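Local coordinates for protein catalase (Pseudomonas syringae, PDB 1M7S) that decomposes hydrogen peroxide into water and oxygen at a haem iron, protecting the cell from the toxic effects of the peroxide, at residues A[52-57]-A[89-94]; A[103-108]-A[124-129]; A[130-135]-A[274-279]; A[187-192]-A[211-216]. All blocks are in the same frame, centred on the assembly; numbering follows the deposited sequence.

Interaction 1. Residues A[52-57]-A[89-94]. With HEM (protoporphyrin IX containing Fe), chain E.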
# COMPACT_ATOMS: atom_id res chain seq x y z
N HIS A 52 5.48 18.95 -7.96
CA HIS A 52 5.03 19.94 -6.93
C HIS A 52 5.07 19.33 -5.53
O HIS A 52 4.34 19.67 -4.61
CB HIS A 52 3.62 20.43 -7.27
CG HIS A 52 3.48 21.17 -8.58
ND1 HIS A 52 3.38 22.53 -8.60
CD2 HIS A 52 3.40 20.78 -9.88
CE1 HIS A 52 3.25 22.96 -9.87
NE2 HIS A 52 3.26 21.87 -10.65
N ALA A 53 6.13 18.53 -5.22
CA ALA A 53 6.25 17.94 -3.90
C ALA A 53 6.58 18.98 -2.83
O ALA A 53 6.18 18.80 -1.68
CB ALA A 53 7.38 16.90 -3.95
N ARG A 54 7.32 20.03 -3.15
CA ARG A 54 7.72 21.08 -2.23
C ARG A 54 6.58 22.13 -2.16
O ARG A 54 6.37 22.81 -3.19
CB ARG A 54 8.99 21.76 -2.78
CG ARG A 54 9.52 22.94 -1.99
CD ARG A 54 9.84 22.51 -0.56
NE ARG A 54 10.98 23.15 0.02
CZ ARG A 54 11.19 23.57 1.24
NH1 ARG A 54 12.39 24.08 1.49
NH2 ARG A 54 10.25 23.55 2.17
N GLY A 55 5.89 22.21 -1.02
CA GLY A 55 4.71 23.14 -1.08
C GLY A 55 4.43 23.76 0.30
O GLY A 55 5.01 23.38 1.30
N THR A 56 3.57 24.78 0.28
CA THR A 56 3.15 25.52 1.46
C THR A 56 1.61 25.71 1.40
O THR A 56 1.22 26.25 0.37
CB THR A 56 3.74 26.95 1.47
OG1 THR A 56 5.16 26.91 1.25
CG2 THR A 56 3.48 27.62 2.82
N GLY A 57 0.90 25.40 2.48
CA GLY A 57 -0.56 25.51 2.44
C GLY A 57 -0.99 26.53 3.48
O GLY A 57 -0.33 26.77 4.49
N PHE A 89 0.73 26.45 -2.37
CA PHE A 89 1.67 27.07 -3.29
C PHE A 89 2.84 26.05 -3.44
O PHE A 89 3.04 25.35 -2.46
CB PHE A 89 2.29 28.37 -2.71
CG PHE A 89 1.31 29.53 -2.74
CD1 PHE A 89 0.95 30.14 -3.91
CD2 PHE A 89 0.76 29.99 -1.54
CE1 PHE A 89 0.06 31.20 -3.93
CE2 PHE A 89 -0.12 31.04 -1.52
CZ PHE A 89 -0.47 31.66 -2.73
N SER A 90 3.57 26.07 -4.54
CA SER A 90 4.65 25.04 -4.61
C SER A 90 5.66 25.32 -5.68
O SER A 90 5.42 26.19 -6.52
CB SER A 90 3.98 23.71 -4.99
OG SER A 90 3.13 23.84 -6.13
N SER A 91 6.79 24.58 -5.66
CA SER A 91 7.66 24.60 -6.86
C SER A 91 7.29 23.33 -7.60
O SER A 91 6.16 22.84 -7.37
CB SER A 91 9.13 24.66 -6.51
OG SER A 91 9.32 23.50 -5.69
N VAL A 92 8.03 22.84 -8.60
CA VAL A 92 7.52 21.78 -9.45
C VAL A 92 8.37 20.52 -9.49
O VAL A 92 7.94 19.41 -9.26
CB VAL A 92 7.44 22.29 -10.92
CG1 VAL A 92 7.04 21.17 -11.89
CG2 VAL A 92 6.38 23.39 -11.06
N VAL A 93 9.64 20.74 -9.81
CA VAL A 93 10.54 19.63 -10.11
C VAL A 93 11.18 18.94 -8.94
O VAL A 93 11.19 17.70 -8.98
CB VAL A 93 11.67 20.15 -11.05
CG1 VAL A 93 12.62 19.02 -11.40
CG2 VAL A 93 11.10 20.80 -12.31
N HIS A 94 11.71 19.67 -7.97
CA HIS A 94 12.48 18.97 -6.93
C HIS A 94 11.66 18.47 -5.76
O HIS A 94 10.44 18.71 -5.72
CB HIS A 94 13.64 19.84 -6.49
CG HIS A 94 14.54 20.07 -7.67
ND1 HIS A 94 14.36 21.15 -8.52
CD2 HIS A 94 15.56 19.31 -8.13
CE1 HIS A 94 15.29 21.06 -9.50
NE2 HIS A 94 16.01 19.96 -9.27
CHA HEM E . 0.42 18.62 -9.35
CHB HEM E . -0.26 22.65 -11.94
CHC HEM E . 0.08 20.07 -16.01
CHD HEM E . -0.23 15.97 -13.42
C1A HEM E . 0.22 19.93 -9.71
C2A HEM E . 0.13 21.06 -8.76
C3A HEM E . -0.06 22.17 -9.47
C4A HEM E . -0.07 21.78 -10.87
CMA HEM E . -0.26 23.61 -8.98
CAA HEM E . 0.22 20.85 -7.24
CBA HEM E . -1.15 20.86 -6.49
CGA HEM E . -0.89 20.85 -4.96
O1A HEM E . -1.25 19.78 -4.41
O2A HEM E . -0.42 21.93 -4.54
C1B HEM E . -0.26 22.31 -13.26
C2B HEM E . -0.54 23.21 -14.37
C3B HEM E . -0.43 22.49 -15.51
C4B HEM E . -0.10 21.14 -15.14
CMB HEM E . -0.85 24.70 -14.19
CAB HEM E . -0.57 22.91 -16.98
CBB HEM E . -1.30 23.92 -17.38
C1C HEM E . -0.08 18.76 -15.65
C2C HEM E . -0.38 17.68 -16.57
C3C HEM E . -0.50 16.55 -15.85
C4C HEM E . -0.22 16.90 -14.48
CMC HEM E . -0.61 17.82 -18.10
CAC HEM E . -0.82 15.11 -16.29
CBC HEM E . -1.72 14.80 -17.24
C1D HEM E . -0.00 16.35 -12.09
C2D HEM E . 0.09 15.43 -10.98
C3D HEM E . 0.27 16.14 -9.86
C4D HEM E . 0.29 17.54 -10.24
CMD HEM E . 0.00 13.90 -11.17
CAD HEM E . 0.41 15.63 -8.40
CBD HEM E . -0.99 15.70 -7.69
CGD HEM E . -1.02 15.04 -6.32
O1D HEM E . -1.92 15.47 -5.52
O2D HEM E . -0.23 14.12 -6.00
NA HEM E . 0.15 20.43 -10.98
NB HEM E . -0.02 21.04 -13.75
NC HEM E . 0.04 18.25 -14.38
ND HEM E . 0.07 17.64 -11.59
FE HEM E . -0.01 19.33 -12.67
O HOH W 1 2.35 19.97 -13.27
O HOH W 2 8.28 17.48 -7.10
O HOH W 3 8.46 20.59 -6.02

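Interaction 2. Residues A[103-108]-A[124-129]. With HEM (protoporphyrin IX containing Fe), chain E.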
# COMPACT_ATOMS: atom_id res chain seq x y z
N ARG A 103 15.15 27.51 -9.70
CA ARG A 103 14.44 28.06 -10.86
C ARG A 103 13.33 27.12 -11.30
O ARG A 103 13.60 25.96 -11.59
CB ARG A 103 15.43 28.28 -12.03
CG ARG A 103 14.65 28.78 -13.30
CD ARG A 103 15.71 29.00 -14.41
NE ARG A 103 16.74 29.91 -13.87
CZ ARG A 103 16.50 31.23 -13.76
NH1 ARG A 103 15.38 31.88 -14.10
NH2 ARG A 103 17.48 31.93 -13.22
N ASP A 104 12.08 27.60 -11.41
CA ASP A 104 10.98 26.71 -11.82
C ASP A 104 9.72 27.58 -11.93
O ASP A 104 9.69 28.68 -11.36
CB ASP A 104 10.67 25.78 -10.63
CG ASP A 104 10.93 24.30 -10.76
OD1 ASP A 104 10.74 23.54 -9.75
OD2 ASP A 104 11.33 23.83 -11.86
N PRO A 105 8.68 27.06 -12.55
CA PRO A 105 7.35 27.65 -12.48
C PRO A 105 6.92 27.38 -11.03
O PRO A 105 7.54 26.54 -10.31
CB PRO A 105 6.40 26.81 -13.37
CG PRO A 105 7.39 25.90 -14.07
CD PRO A 105 8.62 25.74 -13.16
N HIS A 106 5.91 28.06 -10.52
CA HIS A 106 5.40 27.82 -9.18
C HIS A 106 3.89 27.56 -9.25
O HIS A 106 3.18 28.32 -9.92
CB HIS A 106 5.72 28.96 -8.20
CG HIS A 106 7.20 28.91 -7.91
ND1 HIS A 106 8.12 29.58 -8.69
CD2 HIS A 106 7.87 28.19 -6.96
CE1 HIS A 106 9.33 29.30 -8.22
NE2 HIS A 106 9.19 28.49 -7.19
N GLY A 107 3.47 26.53 -8.52
CA GLY A 107 2.05 26.17 -8.46
C GLY A 107 1.29 27.17 -7.58
O GLY A 107 1.82 27.66 -6.58
N PHE A 108 0.01 27.28 -7.86
CA PHE A 108 -0.95 28.14 -7.12
C PHE A 108 -2.29 27.46 -7.23
O PHE A 108 -3.00 27.59 -8.21
CB PHE A 108 -0.94 29.52 -7.77
CG PHE A 108 -1.69 30.63 -7.07
CD1 PHE A 108 -1.37 31.94 -7.36
CD2 PHE A 108 -2.71 30.40 -6.15
CE1 PHE A 108 -2.01 33.02 -6.76
CE2 PHE A 108 -3.36 31.47 -5.52
CZ PHE A 108 -2.99 32.78 -5.84
N ASN A 124 -0.80 27.89 -11.93
CA ASN A 124 0.58 28.22 -11.84
C ASN A 124 0.76 29.73 -11.98
O ASN A 124 -0.13 30.42 -12.49
CB ASN A 124 1.37 27.56 -13.01
CG ASN A 124 1.90 26.18 -12.72
OD1 ASN A 124 1.86 25.62 -11.62
ND2 ASN A 124 2.40 25.48 -13.74
N ASN A 125 1.92 30.25 -11.59
CA ASN A 125 2.16 31.68 -11.83
C ASN A 125 2.35 31.86 -13.33
O ASN A 125 1.86 32.87 -13.87
CB ASN A 125 3.34 32.19 -10.98
CG ASN A 125 4.68 31.60 -11.40
OD1 ASN A 125 4.75 30.43 -11.79
ND2 ASN A 125 5.77 32.38 -11.35
N PHE A 126 2.96 30.93 -14.08
CA PHE A 126 3.13 31.19 -15.52
C PHE A 126 1.79 30.98 -16.23
O PHE A 126 1.09 30.01 -15.96
CB PHE A 126 4.14 30.24 -16.17
CG PHE A 126 5.56 30.32 -15.71
CD1 PHE A 126 6.05 31.37 -14.95
CD2 PHE A 126 6.44 29.30 -16.12
CE1 PHE A 126 7.37 31.39 -14.52
CE2 PHE A 126 7.78 29.37 -15.73
CZ PHE A 126 8.24 30.40 -14.93
N PRO A 127 1.43 31.84 -17.17
CA PRO A 127 0.11 31.71 -17.80
C PRO A 127 0.02 30.70 -18.92
O PRO A 127 -1.00 30.42 -19.56
CB PRO A 127 -0.16 33.13 -18.35
CG PRO A 127 1.24 33.54 -18.70
CD PRO A 127 2.13 33.08 -17.52
N THR A 128 1.18 30.12 -19.30
CA THR A 128 1.27 29.16 -20.40
C THR A 128 2.09 27.96 -19.88
O THR A 128 2.81 28.12 -18.90
CB THR A 128 1.95 29.74 -21.65
OG1 THR A 128 3.18 30.41 -21.38
CG2 THR A 128 0.96 30.75 -22.27
N PHE A 129 2.05 26.88 -20.64
CA PHE A 129 2.82 25.68 -20.25
C PHE A 129 3.76 25.29 -21.38
O PHE A 129 3.75 25.92 -22.46
CB PHE A 129 1.83 24.55 -19.96
CG PHE A 129 2.45 23.55 -19.03
CD1 PHE A 129 2.64 22.23 -19.43
CD2 PHE A 129 2.85 23.94 -17.76
CE1 PHE A 129 3.21 21.34 -18.54
CE2 PHE A 129 3.43 23.05 -16.88
CZ PHE A 129 3.62 21.74 -17.29
CHA HEM E . 0.42 18.62 -9.35
CHB HEM E . -0.26 22.65 -11.94
CHC HEM E . 0.08 20.07 -16.01
CHD HEM E . -0.23 15.97 -13.42
C1A HEM E . 0.22 19.93 -9.71
C2A HEM E . 0.13 21.06 -8.76
C3A HEM E . -0.06 22.17 -9.47
C4A HEM E . -0.07 21.78 -10.87
CMA HEM E . -0.26 23.61 -8.98
CAA HEM E . 0.22 20.85 -7.24
CBA HEM E . -1.15 20.86 -6.49
CGA HEM E . -0.89 20.85 -4.96
O1A HEM E . -1.25 19.78 -4.41
O2A HEM E . -0.42 21.93 -4.54
C1B HEM E . -0.26 22.31 -13.26
C2B HEM E . -0.54 23.21 -14.37
C3B HEM E . -0.43 22.49 -15.51
C4B HEM E . -0.10 21.14 -15.14
CMB HEM E . -0.85 24.70 -14.19
CAB HEM E . -0.57 22.91 -16.98
CBB HEM E . -1.30 23.92 -17.38
C1C HEM E . -0.08 18.76 -15.65
C2C HEM E . -0.38 17.68 -16.57
C3C HEM E . -0.50 16.55 -15.85
C4C HEM E . -0.22 16.90 -14.48
CMC HEM E . -0.61 17.82 -18.10
CAC HEM E . -0.82 15.11 -16.29
CBC HEM E . -1.72 14.80 -17.24
C1D HEM E . -0.00 16.35 -12.09
C2D HEM E . 0.09 15.43 -10.98
C3D HEM E . 0.27 16.14 -9.86
C4D HEM E . 0.29 17.54 -10.24
CMD HEM E . 0.00 13.90 -11.17
CAD HEM E . 0.41 15.63 -8.40
CBD HEM E . -0.99 15.70 -7.69
CGD HEM E . -1.02 15.04 -6.32
O1D HEM E . -1.92 15.47 -5.52
O2D HEM E . -0.23 14.12 -6.00
NA HEM E . 0.15 20.43 -10.98
NB HEM E . -0.02 21.04 -13.75
NC HEM E . 0.04 18.25 -14.38
ND HEM E . 0.07 17.64 -11.59
FE HEM E . -0.01 19.33 -12.67
O HOH W 4 8.34 30.93 -11.04
O HOH W 1 2.35 19.97 -13.27

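Interaction 3. Residues A[130-135]-A[274-279]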
# COMPACT_ATOMS: atom_id res chain seq x y z
N PHE A 130 4.68 24.38 -21.13
CA PHE A 130 5.68 24.02 -22.13
C PHE A 130 5.11 23.11 -23.20
O PHE A 130 5.73 23.06 -24.28
CB PHE A 130 6.85 23.30 -21.44
CG PHE A 130 7.37 24.06 -20.23
CD1 PHE A 130 6.92 23.76 -18.95
CD2 PHE A 130 8.39 24.97 -20.39
CE1 PHE A 130 7.43 24.44 -17.85
CE2 PHE A 130 8.93 25.64 -19.31
CZ PHE A 130 8.44 25.39 -18.04
N ILE A 131 4.10 22.30 -22.85
CA ILE A 131 3.63 21.35 -23.87
C ILE A 131 2.12 21.50 -24.07
O ILE A 131 1.56 22.22 -23.25
CB ILE A 131 3.92 19.89 -23.45
CG1 ILE A 131 3.40 19.64 -22.04
CG2 ILE A 131 5.41 19.60 -23.61
CD1 ILE A 131 3.43 18.16 -21.60
N ARG A 132 1.57 20.91 -25.14
CA ARG A 132 0.12 21.15 -25.32
C ARG A 132 -0.72 19.91 -25.32
O ARG A 132 -1.92 20.02 -25.66
CB ARG A 132 -0.04 21.95 -26.65
CG ARG A 132 0.58 21.22 -27.83
CD ARG A 132 0.22 21.88 -29.14
NE ARG A 132 0.53 23.29 -29.32
CZ ARG A 132 1.40 23.69 -30.25
NH1 ARG A 132 1.56 25.00 -30.44
NH2 ARG A 132 2.10 22.78 -30.95
N ASP A 133 -0.09 18.73 -25.08
CA ASP A 133 -0.89 17.50 -25.07
C ASP A 133 -0.41 16.69 -23.88
O ASP A 133 0.80 16.53 -23.75
CB ASP A 133 -0.79 16.73 -26.40
CG ASP A 133 -1.75 15.56 -26.51
OD1 ASP A 133 -1.81 14.74 -25.54
OD2 ASP A 133 -2.48 15.37 -27.54
N ALA A 134 -1.28 16.22 -23.02
CA ALA A 134 -0.91 15.46 -21.82
C ALA A 134 -0.22 14.15 -22.09
O ALA A 134 0.54 13.71 -21.21
CB ALA A 134 -2.15 15.24 -20.94
N ILE A 135 -0.33 13.57 -23.31
CA ILE A 135 0.48 12.37 -23.55
C ILE A 135 1.97 12.66 -23.42
O ILE A 135 2.76 11.73 -23.19
CB ILE A 135 0.04 11.78 -24.92
CG1 ILE A 135 0.37 10.28 -25.01
CG2 ILE A 135 0.65 12.55 -26.10
CD1 ILE A 135 -0.45 9.64 -26.13
N ASP A 274 -4.96 26.07 -27.00
CA ASP A 274 -3.57 25.61 -26.94
C ASP A 274 -2.93 26.15 -25.64
O ASP A 274 -2.89 27.36 -25.39
CB ASP A 274 -2.82 26.18 -28.15
CG ASP A 274 -1.36 25.95 -28.23
OD1 ASP A 274 -0.76 26.44 -29.23
OD2 ASP A 274 -0.84 25.30 -27.29
N ALA A 275 -2.56 25.24 -24.71
CA ALA A 275 -1.99 25.65 -23.43
C ALA A 275 -0.70 26.43 -23.47
O ALA A 275 -0.21 26.98 -22.46
CB ALA A 275 -1.86 24.39 -22.57
N THR A 276 -0.01 26.49 -24.64
CA THR A 276 1.15 27.31 -24.82
C THR A 276 0.82 28.74 -25.24
O THR A 276 1.74 29.55 -25.43
CB THR A 276 2.12 26.70 -25.88
OG1 THR A 276 1.56 26.74 -27.22
CG2 THR A 276 2.48 25.32 -25.39
N LYS A 277 -0.47 29.16 -25.14
CA LYS A 277 -0.82 30.49 -25.56
C LYS A 277 -1.63 31.29 -24.55
O LYS A 277 -2.48 30.76 -23.83
CB LYS A 277 -1.79 30.35 -26.81
CG LYS A 277 -1.17 29.71 -28.05
CD LYS A 277 -0.13 30.63 -28.70
CE LYS A 277 0.39 30.01 -30.00
NZ LYS A 277 1.30 28.88 -29.59
N ILE A 278 -1.34 32.59 -24.54
CA ILE A 278 -2.18 33.52 -23.78
C ILE A 278 -3.20 34.08 -24.80
O ILE A 278 -3.06 33.82 -25.99
CB ILE A 278 -1.40 34.69 -23.18
CG1 ILE A 278 -0.70 35.57 -24.23
CG2 ILE A 278 -0.33 34.17 -22.20
CD1 ILE A 278 -0.37 36.96 -23.67
N TRP A 279 -4.19 34.84 -24.36
CA TRP A 279 -5.12 35.48 -25.30
C TRP A 279 -4.83 36.99 -25.19
O TRP A 279 -5.31 37.63 -24.25
CB TRP A 279 -6.55 35.21 -24.88
CG TRP A 279 -7.03 33.80 -24.92
CD1 TRP A 279 -6.45 32.70 -25.51
CD2 TRP A 279 -8.30 33.34 -24.43
NE1 TRP A 279 -7.25 31.60 -25.38
CE2 TRP A 279 -8.40 31.98 -24.71
CE3 TRP A 279 -9.35 33.99 -23.73
CZ2 TRP A 279 -9.49 31.20 -24.33
CZ3 TRP A 279 -10.45 33.21 -23.39
CH2 TRP A 279 -10.52 31.84 -23.66
O HOH W 5 -3.21 22.39 -25.07

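Interaction 4. Residues A[187-192]-A[211-216]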
# COMPACT_ATOMS: atom_id res chain seq x y z
N PHE A 187 4.05 37.69 -3.99
CA PHE A 187 4.49 38.57 -5.04
C PHE A 187 4.49 37.90 -6.41
O PHE A 187 5.37 38.17 -7.21
CB PHE A 187 5.88 39.14 -4.69
CG PHE A 187 5.86 39.76 -3.31
CD1 PHE A 187 6.52 39.13 -2.27
CD2 PHE A 187 5.17 40.92 -3.06
CE1 PHE A 187 6.52 39.65 -0.99
CE2 PHE A 187 5.14 41.46 -1.77
CZ PHE A 187 5.80 40.83 -0.73
N MET A 188 3.51 37.05 -6.63
CA MET A 188 3.34 36.42 -7.93
C MET A 188 1.85 36.42 -8.29
O MET A 188 1.00 36.28 -7.40
CB MET A 188 3.84 34.99 -8.07
CG MET A 188 3.13 33.88 -7.33
SD MET A 188 4.11 32.33 -7.41
CE MET A 188 2.72 31.24 -7.03
N ASP A 189 1.59 36.35 -9.58
CA ASP A 189 0.20 36.19 -10.00
C ASP A 189 -0.09 34.69 -10.09
O ASP A 189 0.78 33.86 -9.92
CB ASP A 189 -0.03 36.81 -11.38
CG ASP A 189 -0.22 38.31 -11.40
OD1 ASP A 189 -0.18 38.98 -10.36
OD2 ASP A 189 -0.43 38.83 -12.54
N GLY A 190 -1.35 34.35 -10.38
CA GLY A 190 -1.73 32.95 -10.58
C GLY A 190 -2.59 32.92 -11.85
O GLY A 190 -3.20 33.92 -12.27
N ASN A 191 -2.50 31.80 -12.56
CA ASN A 191 -3.26 31.64 -13.80
C ASN A 191 -3.79 30.22 -13.90
O ASN A 191 -3.08 29.29 -13.57
CB ASN A 191 -2.36 31.92 -15.02
CG ASN A 191 -1.97 33.38 -15.14
OD1 ASN A 191 -2.75 34.20 -15.57
ND2 ASN A 191 -0.76 33.75 -14.70
N GLY A 192 -4.98 30.01 -14.49
CA GLY A 192 -5.53 28.69 -14.72
C GLY A 192 -4.83 27.99 -15.87
O GLY A 192 -4.86 26.76 -15.92
N HIS A 211 -7.34 34.42 -13.98
CA HIS A 211 -6.12 35.12 -13.63
C HIS A 211 -6.25 35.71 -12.22
O HIS A 211 -7.14 36.56 -12.02
CB HIS A 211 -5.86 36.27 -14.63
CG HIS A 211 -4.73 37.20 -14.31
ND1 HIS A 211 -4.84 38.58 -14.49
CD2 HIS A 211 -3.49 37.00 -13.81
CE1 HIS A 211 -3.70 39.15 -14.11
NE2 HIS A 211 -2.85 38.23 -13.69
N TRP A 212 -5.34 35.27 -11.36
CA TRP A 212 -5.28 35.85 -10.02
C TRP A 212 -4.26 36.99 -10.09
O TRP A 212 -3.06 36.75 -10.29
CB TRP A 212 -4.78 34.87 -8.96
CG TRP A 212 -5.64 33.73 -8.59
CD1 TRP A 212 -5.37 32.40 -8.87
CD2 TRP A 212 -6.86 33.72 -7.83
NE1 TRP A 212 -6.34 31.61 -8.34
CE2 TRP A 212 -7.27 32.39 -7.68
CE3 TRP A 212 -7.64 34.74 -7.26
CZ2 TRP A 212 -8.41 32.00 -6.99
CZ3 TRP A 212 -8.78 34.36 -6.57
CH2 TRP A 212 -9.20 33.00 -6.43
N LYS A 213 -4.72 38.23 -9.92
CA LYS A 213 -3.83 39.38 -9.97
C LYS A 213 -3.37 39.74 -8.56
O LYS A 213 -4.21 40.07 -7.70
CB LYS A 213 -4.48 40.62 -10.61
CG LYS A 213 -3.50 41.79 -10.66
CD LYS A 213 -3.83 42.77 -11.76
CE LYS A 213 -2.83 43.94 -11.67
NZ LYS A 213 -1.56 43.59 -12.37
N SER A 214 -2.06 39.63 -8.33
CA SER A 214 -1.52 39.97 -7.02
C SER A 214 -1.73 41.44 -6.63
O SER A 214 -1.35 42.33 -7.38
CB SER A 214 0.00 39.73 -6.98
OG SER A 214 0.44 40.12 -5.67
N LEU A 215 -2.33 41.66 -5.47
CA LEU A 215 -2.55 43.00 -4.95
C LEU A 215 -1.33 43.47 -4.19
O LEU A 215 -1.26 44.64 -3.81
CB LEU A 215 -3.84 43.12 -4.13
CG LEU A 215 -5.09 42.70 -4.96
CD1 LEU A 215 -6.36 42.94 -4.14
CD2 LEU A 215 -5.17 43.43 -6.29
N GLN A 216 -0.28 42.63 -4.08
CA GLN A 216 0.98 43.05 -3.46
C GLN A 216 1.98 43.43 -4.54
O GLN A 216 3.07 43.89 -4.24
CB GLN A 216 1.56 41.91 -2.62
CG GLN A 216 0.72 41.50 -1.44
CD GLN A 216 -0.60 40.87 -1.76
OE1 GLN A 216 -1.66 41.38 -1.38
NE2 GLN A 216 -0.58 39.73 -2.46
O HOH W 6 0.17 42.04 -9.42
O HOH W 7 -0.40 41.24 -13.31

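Interaction 1. Residues A[52-57]-A[89-94]
The imidazole of His52 lies flat between the haem and Val92. One ring face is turned almost parallel to the porphyrin, with His52 CD2 3.3 Å from haem C1A, and over the opposite face the methyl CG2 of Val92 makes a CH-pi contact 3.7 Å from the ring centroid. This pincer keeps the ring from tipping, while a polar contact at its edge limits rotation: His52 ND1 donates to Ser90 OG over 2.8 Å in a nearly straight bond (164°), the hydroxyl lying close to the ring plane. With CG anti to the carbonyl carbon (chi1 -63°), the imidazole is carried over the porphyrin and NE2 is directed to the iron side, where a water 2.5 Å from the metal stands at a long, weak 3.4 Å from His52 NE2.

Backbone bonds run from Thr56 and Phe89 at the strand ends to His52 and Val92. Thr56 and Phe89 form an antiparallel hydrogen-bonded pair, Gly55 and Ser90 the non-hydrogen-bonded pair beside it, and past the strands Ser91 N bonds to Arg54 O and His52 N to Val92 O. A water bridges the segments farther on, accepting from Arg54 N, donating to His94 O and bonding to Ser91 OG. The polar end of Arg54 leads away to Ser98 and Ser235, and Thr56 OG1 to Thr238.

A histidine stacked parallel to the haem, with a serine at its edge, marks the distal side of the haem pocket in catalases; His52 is probably an active-site residue.

Interaction 2. Residues A[103-108]-A[124-129]
Gly107 and Asn124 face each other as an antiparallel non-hydrogen-bonded pair, CA atoms 4.2 Å apart, at the open end of the beta hairpin formed by strands 107-114 and 117-124, where the two strands part beside the haem. Just beyond the pair the side chain of Asn125 does the work of a backbone partner. Asn125 N donates to His106 O, and the amide returns the bond, His106 N reaching Asn125 OD1 over 2.9 Å from above the carbonyl plane. This closure depends on CG of Asn125 lying between its own backbone N and carbonyl carbon (chi1 68°), which folds the amide back across to His106.

Farther out, Pro105 sits over one face of the Phe126 ring, offset toward its rim: Pro105 CB is 3.7 Å from Phe126 CD2, and Pro105 CA makes a CH-pi contact with the same face. Phe126 packs in turn on helix 169-176. A water ties the polar edge together, bonded to Asp104 O, His106 ND1 and Asn125 ND2.

The haem borders the other end of the contact. Asn124, probably an active-site residue, lies beside His52, and its CG is 3.5 Å from the pyrrole methyl CMB. Gly107, with no side chain, lets the porphyrin come close, its CA 3.5 Å from methyl CMA. Phe129 offers a ring face to the vinyl group, its CD2 3.7 Å from CAB.

Interaction 3. Residues A[130-135]-A[274-279]
Two irregular segments meet where Arg132 faces Asp274, the nearest CA atoms, those of Arg132 and Ala275, being 5.3 Å apart; 274-279 opens with a type I beta turn from Asp274 to Lys277, closed by Lys277 N to Asp274 O. A water lies at the backbone junction, accepting from Ala275 N and lying within hydrogen-bonding distance of Arg132 O.

The guanidinium of Arg132 grips the carboxylate of Asp274 side-on with two nitrogens. Arg132 NE meets Asp274 OD2 at 3.2 Å along an almost straight line (174°), and Arg132 NH1 meets Asp274 OD1 at 3.0 Å. The flat groups are far from coplanar, their planes 61° apart, so OD2 is approached from above the carboxylate plane, while NH1 comes to OD1 on the syn side, though tilted out of the plane. A bend at chi3 (56°) turns the guanidinium edge to the acid.

Asp274 is also the head of an Asx turn, its OD2 accepting from Thr276 N at 3.0 Å, and the Thr276 hydroxyl adds another bond, 2.8 Å from OG1 to the same oxygen. Three donors thus hold OD2. OD1 is shared as well: Lys277 NZ forms a salt bridge to it at 3.2 Å, from the face opposite to that used by Arg132 NH1. Both cations reach farther, Arg132 NH2 to Glu409 and Lys277 NZ to the backbone O of Glu409, joining these loops of the barrel domain to the chain leading into helix 413-421.

Beyond the polar network contact is slight: the methyl CG2 of Thr276 lies 3.9 Å from Ile131 O, a buried carbonyl oxygen for which the model holds no hydrogen-bond partner.

Interaction 4. Residues A[187-192]-A[211-216]
Gly190 and Trp212 form the core of the tight part of this contact, an antiparallel hydrogen-bonded pair with Gly190 N to Trp212 O at 2.9 Å and Trp212 N to Gly190 O at 2.7 Å. Since Gly190 has no side chain, the indole lies with its edge against the glycine, Trp212 CD1 4.1 Å from Gly190 CA, while the ring stacks on Phe108.

Asp189 is gripped as closely, its carboxylate divided between two donors that both come from above its plane: Ser214 N reaches OD1 at 2.8 Å and His211 NE2 reaches OD2 at 2.7 Å. With CG of His211 anti to its backbone N (chi1 173°), the ring swings over to the acid, which lies near the ring plane; His211 ND1 bonds to Glu284, so both imidazole nitrogens are tied to carboxylates. The Asn191 amide, its ND2 bonded to Asn125 O, runs alongside, 4° from parallel to this ring.

On the solvent side two waters attend the carboxylate, one passing on to Ser214 O and the other to Lys213 NZ on the exposed surface. Looser is the far end, where Phe187 CE2 rests 3.7 Å from Gln216 CB.

Here the short strand 190-191 pairs with the end of strand 205-214 in the antiparallel beta barrel of the catalase fold.

Interactions 1 and 2 share the haem pocket, with centres about 11 Å apart: Ser90 O is 2.8 Å from Gly107 N, joining neighbouring strands, and Asp104 OD1 takes the backbone N atoms of Val92 and Val93. They bring the side chains of His52 and Asn124 to about 3 Å of each other at nearest atoms, above the iron whose axial ligand is, by similarity, Tyr332. Interaction 4 backs interaction 2 through Asn124 O to Asn191 N, 2.7 Å, and touches interaction 1 where Met188 meets Phe89. Interaction 3 continues the chain from Phe129, whose N lies 2.9 Å from Ala275 O, and its centre is about 21 Å from that of interaction 1.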